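Local coordinates for multidrug resistance protein (PDB 1YC9) that probably exports toxic compounds across the outer membrane of Vibrio cholerae as the trimeric exit duct of a multidrug efflux system, at residues 28-33 and 237-242; 97-102 and 296-301; 115-120 and 279-284. The protein carries 1 engineered substitution. One frame throughout, in Å; residues are numbered along the deposited sequence. Where two conformers were deposited one is given.

Contact 1 of 3, residues 28-33 and 237-242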
loop_
_atom_site.group_PDB
_atom_site.type_symbol
_atom_site.label_atom_id
_atom_site.label_comp_id
_atom_site.label_asym_id
_atom_site.label_seq_id
_atom_site.Cartn_x
_atom_site.Cartn_y
_atom_site.Cartn_z
ATOM N N GLN A 28 -20.918 9.405 -20.743
ATOM C CA GLN A 28 -21.613 9.749 -21.981
ATOM C C GLN A 28 -21.947 11.224 -22.075
ATOM O O GLN A 28 -22.109 11.734 -23.179
ATOM C CB GLN A 28 -22.871 8.868 -22.185
ATOM C CG GLN A 28 -22.556 7.417 -22.481
ATOM C CD GLN A 28 -23.799 6.535 -22.498
ATOM O OE1 GLN A 28 -24.885 6.962 -22.096
ATOM N NE2 GLN A 28 -23.632 5.322 -22.908
ATOM N N ARG A 29 -22.052 11.911 -20.944
ATOM C CA ARG A 29 -22.377 13.314 -20.990
ATOM C C ARG A 29 -21.317 14.155 -21.685
ATOM O O ARG A 29 -21.623 15.252 -22.128
ATOM C CB ARG A 29 -22.806 13.846 -19.614
ATOM C CG ARG A 29 -21.787 14.579 -18.778
ATOM C CD ARG A 29 -22.417 15.203 -17.510
ATOM N NE ARG A 29 -22.511 16.672 -17.524
ATOM C CZ ARG A 29 -23.641 17.388 -17.403
ATOM N NH1 ARG A 29 -23.580 18.718 -17.414
ATOM N NH2 ARG A 29 -24.835 16.807 -17.285
ATOM N N TYR A 30 -20.088 13.633 -21.858
ATOM C CA TYR A 30 -19.033 14.382 -22.542
ATOM C C TYR A 30 -19.066 14.279 -24.076
ATOM O O TYR A 30 -18.279 14.919 -24.759
ATOM C CB TYR A 30 -17.629 14.020 -21.969
ATOM C CG TYR A 30 -17.599 14.149 -20.485
ATOM C CD1 TYR A 30 -17.740 15.390 -19.884
ATOM C CD2 TYR A 30 -17.507 13.027 -19.659
ATOM C CE1 TYR A 30 -17.774 15.525 -18.521
ATOM C CE2 TYR A 30 -17.522 13.170 -18.244
ATOM C CZ TYR A 30 -17.622 14.401 -17.700
ATOM O OH TYR A 30 -17.675 14.560 -16.329
ATOM N N GLN A 31 -19.921 13.405 -24.605
ATOM C CA GLN A 31 -20.265 13.408 -26.025
ATOM C C GLN A 31 -19.062 13.023 -26.861
ATOM O O GLN A 31 -18.879 13.508 -27.985
ATOM C CB GLN A 31 -20.849 14.781 -26.434
ATOM C CG GLN A 31 -22.226 15.053 -25.805
ATOM C CD GLN A 31 -22.815 16.423 -26.208
ATOM O OE1 GLN A 31 -23.174 16.619 -27.354
ATOM N NE2 GLN A 31 -22.903 17.348 -25.269
ATOM N N ASP A 32 -18.220 12.172 -26.288
ATOM C CA ASP A 32 -17.023 11.687 -26.948
ATOM C C ASP A 32 -17.070 10.176 -27.100
ATOM O O ASP A 32 -16.838 9.397 -26.152
ATOM C CB ASP A 32 -15.780 12.146 -26.192
ATOM C CG ASP A 32 -14.523 11.765 -26.884
ATOM O OD1 ASP A 32 -13.512 12.467 -26.659
ATOM O OD2 ASP A 32 -14.422 10.799 -27.684
ATOM N N ALA A 33 -17.397 9.713 -28.308
ATOM C CA ALA A 33 -17.579 8.290 -28.477
ATOM C C ALA A 33 -16.366 7.370 -28.345
ATOM O O ALA A 33 -16.490 6.262 -27.867
ATOM C CB ALA A 33 -18.143 8.031 -29.919
ATOM N N PRO A 237 -8.881 13.539 -28.272
ATOM C CA PRO A 237 -10.200 13.666 -27.637
ATOM C C PRO A 237 -11.007 14.842 -28.155
ATOM O O PRO A 237 -10.435 15.845 -28.602
ATOM C CB PRO A 237 -9.864 13.913 -26.165
ATOM C CG PRO A 237 -8.491 13.300 -25.993
ATOM C CD PRO A 237 -7.796 13.663 -27.269
ATOM N N HIS A 238 -12.317 14.729 -28.034
ATOM C CA HIS A 238 -13.234 15.812 -28.395
ATOM C C HIS A 238 -14.300 15.789 -27.328
ATOM O O HIS A 238 -15.355 15.212 -27.513
ATOM C CB HIS A 238 -13.821 15.582 -29.811
ATOM C CG HIS A 238 -12.768 15.455 -30.874
ATOM N ND1 HIS A 238 -12.021 16.530 -31.322
ATOM C CD2 HIS A 238 -12.310 14.373 -31.552
ATOM C CE1 HIS A 238 -11.175 16.120 -32.254
ATOM N NE2 HIS A 238 -11.318 14.814 -32.400
ATOM N N ILE A 239 -13.976 16.389 -26.190
ATOM C CA ILE A 239 -14.820 16.423 -25.015
ATOM C C ILE A 239 -15.728 17.649 -25.050
ATOM O O ILE A 239 -15.263 18.765 -25.273
ATOM C CB ILE A 239 -13.897 16.470 -23.733
ATOM C CG1 ILE A 239 -13.184 15.129 -23.539
ATOM C CG2 ILE A 239 -14.654 16.927 -22.453
ATOM C CD1 ILE A 239 -14.064 14.025 -23.079
ATOM N N THR A 240 -17.013 17.438 -24.787
ATOM C CA THR A 240 -17.956 18.527 -24.603
ATOM C C THR A 240 -18.259 18.642 -23.134
ATOM O O THR A 240 -18.756 17.715 -22.524
ATOM C CB THR A 240 -19.261 18.285 -25.421
ATOM O OG1 THR A 240 -18.946 18.320 -26.814
ATOM C CG2 THR A 240 -20.253 19.399 -25.211
ATOM N N LEU A 241 -17.927 19.788 -22.577
ATOM C CA LEU A 241 -18.156 20.084 -21.185
ATOM C C LEU A 241 -19.366 20.974 -21.068
ATOM O O LEU A 241 -19.370 22.064 -21.623
ATOM C CB LEU A 241 -16.933 20.813 -20.640
ATOM C CG LEU A 241 -16.360 20.449 -19.283
ATOM C CD1 LEU A 241 -16.270 18.927 -19.151
ATOM C CD2 LEU A 241 -15.012 21.101 -19.140
ATOM N N THR A 242 -20.373 20.515 -20.336
ATOM C CA THR A 242 -21.579 21.275 -20.005
ATOM C C THR A 242 -21.589 21.551 -18.501
ATOM O O THR A 242 -21.344 20.631 -17.726
ATOM C CB THR A 242 -22.822 20.416 -20.322
ATOM O OG1 THR A 242 -22.873 20.126 -21.720
ATOM C CG2 THR A 242 -24.115 21.171 -20.042
HETATM O O HOH W 1 -20.168 18.340 -17.390
HETATM O O HOH W 2 -20.701 17.583 -20.591
HETATM O O HOH W 3 -17.857 16.143 -27.973
#

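Contact 2 of 3, residues 97-102 and 296-301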
loop_
_atom_site.group_PDB
_atom_site.type_symbol
_atom_site.label_atom_id
_atom_site.label_comp_id
_atom_site.label_asym_id
_atom_site.label_seq_id
_atom_site.Cartn_x
_atom_site.Cartn_y
_atom_site.Cartn_z
ATOM N N GLY A 97 -9.138 -63.195 20.342
ATOM C CA GLY A 97 -8.387 -63.033 19.106
ATOM C C GLY A 97 -8.838 -61.876 18.233
ATOM O O GLY A 97 -9.490 -60.907 18.686
ATOM N N TRP A 98 -8.471 -61.969 16.964
ATOM C CA TRP A 98 -8.683 -60.902 16.011
ATOM C C TRP A 98 -9.977 -61.227 15.310
ATOM O O TRP A 98 -10.134 -62.356 14.785
ATOM C CB TRP A 98 -7.536 -60.762 14.988
ATOM C CG TRP A 98 -6.374 -60.139 15.641
ATOM C CD1 TRP A 98 -5.543 -60.763 16.503
ATOM C CD2 TRP A 98 -5.908 -58.834 15.491
ATOM N NE1 TRP A 98 -4.581 -59.890 16.917
ATOM C CE2 TRP A 98 -4.756 -58.705 16.280
ATOM C CE3 TRP A 98 -6.275 -57.749 14.717
ATOM C CZ2 TRP A 98 -4.089 -57.525 16.404
ATOM C CZ3 TRP A 98 -5.574 -56.578 14.817
ATOM C CH2 TRP A 98 -4.472 -56.490 15.645
ATOM N N ASN A 99 -10.906 -60.281 15.321
ATOM C CA ASN A 99 -12.200 -60.459 14.643
ATOM C C ASN A 99 -12.565 -59.310 13.761
ATOM O O ASN A 99 -12.073 -58.270 13.904
ATOM C CB ASN A 99 -13.279 -60.727 15.684
ATOM C CG ASN A 99 -12.972 -61.949 16.526
ATOM O OD1 ASN A 99 -12.468 -61.837 17.648
ATOM N ND2 ASN A 99 -13.283 -63.133 15.999
ATOM N N ASP A 100 -13.438 -59.547 12.756
ATOM C CA ASP A 100 -13.857 -58.522 11.864
ATOM C C ASP A 100 -15.223 -57.906 12.334
ATOM O O ASP A 100 -16.089 -58.619 12.841
ATOM C CB ASP A 100 -14.028 -59.074 10.442
ATOM C CG ASP A 100 -14.931 -60.222 10.352
ATOM O OD1 ASP A 100 -14.767 -61.244 11.069
ATOM O OD2 ASP A 100 -15.863 -60.223 9.454
ATOM N N TYR A 101 -15.297 -56.609 12.159
ATOM C CA TYR A 101 -16.476 -55.794 12.551
ATOM C C TYR A 101 -16.811 -54.912 11.421
ATOM O O TYR A 101 -15.942 -54.449 10.665
ATOM C CB TYR A 101 -16.098 -54.947 13.735
ATOM C CG TYR A 101 -15.759 -55.727 14.959
ATOM C CD1 TYR A 101 -14.469 -56.182 15.186
ATOM C CD2 TYR A 101 -16.676 -55.908 15.970
ATOM C CE1 TYR A 101 -14.178 -56.915 16.293
ATOM C CE2 TYR A 101 -16.381 -56.598 17.135
ATOM C CZ TYR A 101 -15.105 -57.113 17.306
ATOM O OH TYR A 101 -14.788 -57.780 18.482
ATOM N N GLY A 102 -18.091 -54.530 11.276
ATOM C CA GLY A 102 -18.384 -53.563 10.284
ATOM C C GLY A 102 -19.478 -52.606 10.821
ATOM O O GLY A 102 -20.218 -52.975 11.768
ATOM N N GLN A 296 -24.389 -52.242 12.708
ATOM C CA GLN A 296 -23.100 -52.549 13.366
ATOM C C GLN A 296 -23.113 -54.029 13.640
ATOM O O GLN A 296 -24.054 -54.597 14.196
ATOM C CB GLN A 296 -22.960 -51.722 14.651
ATOM C CG GLN A 296 -22.908 -50.240 14.446
ATOM C CD GLN A 296 -23.022 -49.460 15.742
ATOM O OE1 GLN A 296 -23.545 -49.972 16.721
ATOM N NE2 GLN A 296 -22.478 -48.269 15.753
ATOM N N ALA A 297 -21.995 -54.732 13.304
ATOM C CA ALA A 297 -21.916 -56.127 13.531
ATOM C C ALA A 297 -20.491 -56.660 13.757
ATOM O O ALA A 297 -19.570 -56.126 13.180
ATOM C CB ALA A 297 -22.580 -56.900 12.354
ATOM N N PHE A 298 -20.435 -57.628 14.644
ATOM C CA PHE A 298 -19.318 -58.582 14.780
ATOM C C PHE A 298 -19.551 -59.536 13.629
ATOM O O PHE A 298 -20.556 -60.257 13.620
ATOM C CB PHE A 298 -19.471 -59.263 16.125
ATOM C CG PHE A 298 -18.430 -60.299 16.402
ATOM C CD1 PHE A 298 -17.306 -59.978 17.156
ATOM C CD2 PHE A 298 -18.587 -61.582 15.947
ATOM C CE1 PHE A 298 -16.365 -60.929 17.429
ATOM C CE2 PHE A 298 -17.584 -62.552 16.231
ATOM C CZ PHE A 298 -16.518 -62.193 16.974
ATOM N N GLY A 299 -18.676 -59.506 12.643
ATOM C CA GLY A 299 -18.756 -60.326 11.459
ATOM C C GLY A 299 -19.345 -59.520 10.328
ATOM O O GLY A 299 -20.545 -59.238 10.338
ATOM N N LEU A 300 -18.540 -59.133 9.358
ATOM C CA LEU A 300 -19.019 -58.344 8.231
ATOM C C LEU A 300 -20.144 -59.004 7.465
ATOM O O LEU A 300 -21.041 -58.299 6.958
ATOM C CB LEU A 300 -17.903 -58.088 7.225
ATOM C CG LEU A 300 -16.834 -57.134 7.682
ATOM C CD1 LEU A 300 -15.802 -57.139 6.531
ATOM C CD2 LEU A 300 -17.423 -55.750 7.899
ATOM N N ASP A 301 -20.122 -60.338 7.425
ATOM C CA ASP A 301 -21.203 -61.097 6.753
ATOM C C ASP A 301 -22.505 -61.069 7.558
ATOM O O ASP A 301 -23.536 -61.564 7.119
ATOM C CB ASP A 301 -20.821 -62.530 6.451
ATOM C CG ASP A 301 -20.269 -63.252 7.619
ATOM O OD1 ASP A 301 -19.650 -62.645 8.521
ATOM O OD2 ASP A 301 -20.355 -64.491 7.724
#

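Contact 3 of 3, residues 115-120 and 279-284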
loop_
_atom_site.group_PDB
_atom_site.type_symbol
_atom_site.label_atom_id
_atom_site.label_comp_id
_atom_site.label_asym_id
_atom_site.label_seq_id
_atom_site.Cartn_x
_atom_site.Cartn_y
_atom_site.Cartn_z
ATOM N N TRP A 115 -29.293 -19.047 21.762
ATOM C CA TRP A 115 -28.899 -17.676 22.039
ATOM C C TRP A 115 -28.673 -16.816 20.807
ATOM O O TRP A 115 -28.269 -15.650 20.905
ATOM C CB TRP A 115 -27.657 -17.681 22.950
ATOM C CG TRP A 115 -27.799 -18.683 23.915
ATOM C CD1 TRP A 115 -27.245 -19.935 23.886
ATOM C CD2 TRP A 115 -28.623 -18.636 25.071
ATOM N NE1 TRP A 115 -27.704 -20.670 24.947
ATOM C CE2 TRP A 115 -28.529 -19.880 25.701
ATOM C CE3 TRP A 115 -29.406 -17.648 25.656
ATOM C CZ2 TRP A 115 -29.189 -20.167 26.877
ATOM C CZ3 TRP A 115 -30.069 -17.935 26.816
ATOM C CH2 TRP A 115 -29.943 -19.173 27.430
ATOM N N GLY A 116 -28.886 -17.383 19.620
ATOM C CA GLY A 116 -28.750 -16.601 18.429
ATOM C C GLY A 116 -27.344 -16.413 17.891
ATOM O O GLY A 116 -27.169 -15.612 17.023
ATOM N N LYS A 117 -26.372 -17.115 18.457
ATOM C CA LYS A 117 -24.992 -17.100 17.968
ATOM C C LYS A 117 -24.885 -17.367 16.475
ATOM O O LYS A 117 -24.156 -16.674 15.752
ATOM C CB LYS A 117 -24.209 -18.162 18.725
ATOM C CG LYS A 117 -22.791 -18.116 18.534
ATOM C CD LYS A 117 -22.109 -19.102 19.463
ATOM C CE LYS A 117 -22.284 -20.534 19.066
ATOM N NZ LYS A 117 -21.661 -21.363 20.092
ATOM N N ASN A 118 -25.550 -18.431 16.028
ATOM C CA ASN A 118 -25.385 -18.859 14.644
ATOM C C ASN A 118 -26.148 -17.919 13.714
ATOM O O ASN A 118 -25.686 -17.566 12.647
ATOM C CB ASN A 118 -25.830 -20.314 14.462
ATOM C CG ASN A 118 -24.986 -21.293 15.242
ATOM O OD1 ASN A 118 -23.905 -20.940 15.698
ATOM N ND2 ASN A 118 -25.445 -22.557 15.339
ATOM N N ARG A 119 -27.320 -17.483 14.125
ATOM C CA ARG A 119 -27.981 -16.473 13.366
ATOM C C ARG A 119 -27.086 -15.236 13.212
ATOM O O ARG A 119 -26.986 -14.665 12.143
ATOM C CB ARG A 119 -29.278 -16.076 14.046
ATOM C CG ARG A 119 -30.028 -15.072 13.212
ATOM C CD ARG A 119 -31.412 -14.788 13.749
ATOM N NE ARG A 119 -31.298 -14.135 15.040
ATOM C CZ ARG A 119 -32.332 -13.701 15.747
ATOM N NH1 ARG A 119 -33.559 -13.836 15.278
ATOM N NH2 ARG A 119 -32.128 -13.125 16.922
ATOM N N ALA A 120 -26.411 -14.798 14.300
ATOM C CA ALA A 120 -25.574 -13.625 14.209
ATOM C C ALA A 120 -24.435 -13.835 13.234
ATOM O O ALA A 120 -24.007 -12.918 12.533
ATOM C CB ALA A 120 -24.993 -13.259 15.648
ATOM N N ALA A 279 -19.532 -13.429 20.264
ATOM C CA ALA A 279 -18.558 -13.611 21.356
ATOM C C ALA A 279 -19.260 -13.638 22.714
ATOM O O ALA A 279 -18.911 -14.412 23.625
ATOM C CB ALA A 279 -17.487 -12.511 21.351
ATOM N N GLN A 280 -20.254 -12.790 22.857
ATOM C CA GLN A 280 -21.089 -12.831 24.044
ATOM C C GLN A 280 -21.829 -14.168 24.208
ATOM O O GLN A 280 -21.887 -14.712 25.309
ATOM C CB GLN A 280 -22.107 -11.676 24.042
ATOM C CG GLN A 280 -21.498 -10.288 24.310
ATOM C CD GLN A 280 -22.494 -9.122 24.043
ATOM O OE1 GLN A 280 -23.555 -9.322 23.439
ATOM N NE2 GLN A 280 -22.098 -7.916 24.421
ATOM N N ALA A 281 -22.374 -14.703 23.096
ATOM C CA ALA A 281 -23.156 -15.907 23.140
ATOM C C ALA A 281 -22.332 -17.151 23.435
ATOM O O ALA A 281 -22.868 -18.149 23.888
ATOM C CB ALA A 281 -23.908 -16.079 21.830
ATOM N N GLN A 282 -21.031 -17.067 23.219
ATOM C CA GLN A 282 -20.126 -18.162 23.531
ATOM C C GLN A 282 -20.010 -18.464 25.023
ATOM O O GLN A 282 -19.587 -19.537 25.403
ATOM C CB GLN A 282 -18.737 -17.907 22.916
ATOM C CG GLN A 282 -18.719 -18.143 21.422
ATOM C CD GLN A 282 -17.390 -17.805 20.782
ATOM O OE1 GLN A 282 -16.550 -17.057 21.364
ATOM N NE2 GLN A 282 -17.176 -18.344 19.600
ATOM N N PHE A 283 -20.400 -17.517 25.864
ATOM C CA PHE A 283 -20.478 -17.765 27.288
ATOM C C PHE A 283 -21.676 -18.620 27.722
ATOM O O PHE A 283 -21.667 -19.193 28.815
ATOM C CB PHE A 283 -20.498 -16.444 28.038
ATOM C CG PHE A 283 -19.160 -15.702 28.044
ATOM C CD1 PHE A 283 -18.855 -14.804 27.054
ATOM C CD2 PHE A 283 -18.223 -15.915 29.078
ATOM C CE1 PHE A 283 -17.654 -14.110 27.049
ATOM C CE2 PHE A 283 -17.042 -15.220 29.095
ATOM C CZ PHE A 283 -16.759 -14.302 28.086
ATOM N N TYR A 284 -22.671 -18.747 26.844
ATOM C CA TYR A 284 -23.906 -19.431 27.127
ATOM C C TYR A 284 -23.871 -20.891 26.671
ATOM O O TYR A 284 -22.983 -21.268 25.902
ATOM C CB TYR A 284 -25.067 -18.684 26.453
ATOM C CG TYR A 284 -25.331 -17.370 27.135
ATOM C CD1 TYR A 284 -24.509 -16.285 26.917
ATOM C CD2 TYR A 284 -26.438 -17.217 28.016
ATOM C CE1 TYR A 284 -24.738 -15.071 27.547
ATOM C CE2 TYR A 284 -26.669 -16.006 28.662
ATOM C CZ TYR A 284 -25.819 -14.931 28.404
ATOM O OH TYR A 284 -25.989 -13.702 29.015
#

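Contact 1 of 3, residues 28-33 and 237-242
Tyr30 and Thr240 meet in the irregular belt that wraps the helical barrel near its middle, where the segment leading into helix 33-44 runs against the linker that follows helix 189-223. The two chains run roughly antiparallel, yet their backbones share a single direct bond, from Thr240 N to Tyr30 O (2.8 Å, 167° at the hydrogen). Side chains secure both ends. Arg29 lays NH1 against Thr242 O at 3.0 Å; the oxygen is in the guanidinium plane, but the nitrogen stands well above the carbonyl plane. At the other end, Asp32 swings CG anti to the backbone N (chi1 -176°), and OD1 receives His238 N at 2.9 Å from above the carboxylate plane. Tyr151 OH also bonds to OD1, while OD2 weakly caps Leu35 N at the start of helix 33-44; together these partners probably fix the carboxylate's rotation. One water lies within hydrogen-bonding distance of Arg29 O, Thr240 O and Thr242 N, another of Gln31 O, His238 O and Thr240 OG1. Facing helix 398-433, Ile239 CD1 packs on Tyr30 CB at 3.7 Å, and Tyr30 OH bonds to Asp426. Such largely irregular segments bound round long helices are typical of the equatorial domain of outer membrane factors.

Contact 2 of 3, residues 97-102 and 296-301
Phe298 turns CG away from the backbone N (chi1 178°) while Tyr101 keeps its own beside the N and opposite the carbonyl carbon (chi1 -64°), and from facing positions on two antiparallel strands the two rings are brought together. The edge of Phe298 is directed at the face of Tyr101 in an offset edge-to-face pair, with centroids 5.3 Å apart and planes at 89°. CD1 of Phe298 does the touching, 3.5 Å from Tyr101 CE2. Farther out on the Phe298 ring, CE1 rests against Asn99 CB.

Tyr101 and Phe298 form a non-hydrogen-bonded pair, and the next pair, Gly102 with Ala297, is hydrogen-bonded in both directions, each N to O at 2.9 Å. Beyond Phe298 the strand ends, and Gly299, with a positive phi suited to glycine, bends the chain back across its partner. Its N still reaches Asp100 O at 2.7 Å, and the carboxylate of Asp100 then takes the following amide, Leu300 N to OD2 at 2.9 Å, nearly straight but from above the carboxylate plane. One residue is thus gripped through both backbone and side chain. Leu300 folds back so that CD2 lies directly against the glycine backbone, 3.4 Å from Gly102 CA and tighter than ordinary van der Waals contact.

Strands 98-111 and 286-298 are the middle pair of the chain's four-stranded sheet, one third of the trimer's beta barrel. Strand 73-84 bonds to the other edge of 98-111, strand 309-322 flanks 286-298, and Tyr89 of a second subunit packs against both Tyr101 and Phe298.

Contact 3 of 3, residues 115-120 and 279-284
Trp115 and Tyr284 meet at the junction where the beta barrel gives way to the helical barrel, the transition characteristic of outer membrane factors. Trp115 stands in the link from strand 98-111 to helix 117-183, and Tyr284 closes a type I beta turn, Ala281 to Tyr284, that leads from helix 260-281 toward strand 286-298.

The two side chains cross at about a right angle. What lies over the indole is the methylene of the tyrosine: CB sits 3.5 Å from the centroid of the five-membered ring and only 6° off its normal, a well-centred CH-pi contact. From there the tyrosine ring tilts, and CD2 alone comes close over the six-membered ring, nearest Trp115 CE3 at 3.8 Å. The planes are 40° apart, an oblique pair. Both residues set CG opposite the carbonyl carbon, though Trp115 departs somewhat from the staggered position (chi1 -40°). The indole is also held at its rim, where NE1 bonds to the backbone oxygen of Pro285, the residue after Tyr284, which helps to fix the rotation of the indole against Tyr284.

On the other flank Lys117, in the first turn of its helix after the N-cap Gly116, approaches Ala281. The methyl of Ala281 points at the flank of the lysine chain, with Ala281 CB 3.8 Å from Lys117 CB and Lys117 CG also close. The lysine chain runs extended as far as CD and turns at chi3 (73°). No hydrogen bond joins the two segments; the contact is one of carbon surfaces, flanked by polar ties to residues just beyond. The last of these belongs to Lys117, whose NZ makes a salt bridge to Asp286 OD1.

Contacts 1 and 2 are partly buried, whereas contact 3 lies at the surface. Contacts 2 and 3 tie the same pair of chain paths at different heights: strand 98-111 is followed by helix 117-183, and helix 260-281 by strand 286-298, so contact 3 is nested within the loop that contact 2 closes, their centres 43 Å apart. Chemistry follows place. In contact 2, toward the far end of the barrel, backbone bonds and an aromatic pair combine; at the junction, contact 3 has no hydrogen bond across its segments and relies on a CH-pi contact and apolar touching. Contact 1, on the opposite side of the chain's centre, joins largely irregular segments through scattered hydrogen bonds and bridging waters.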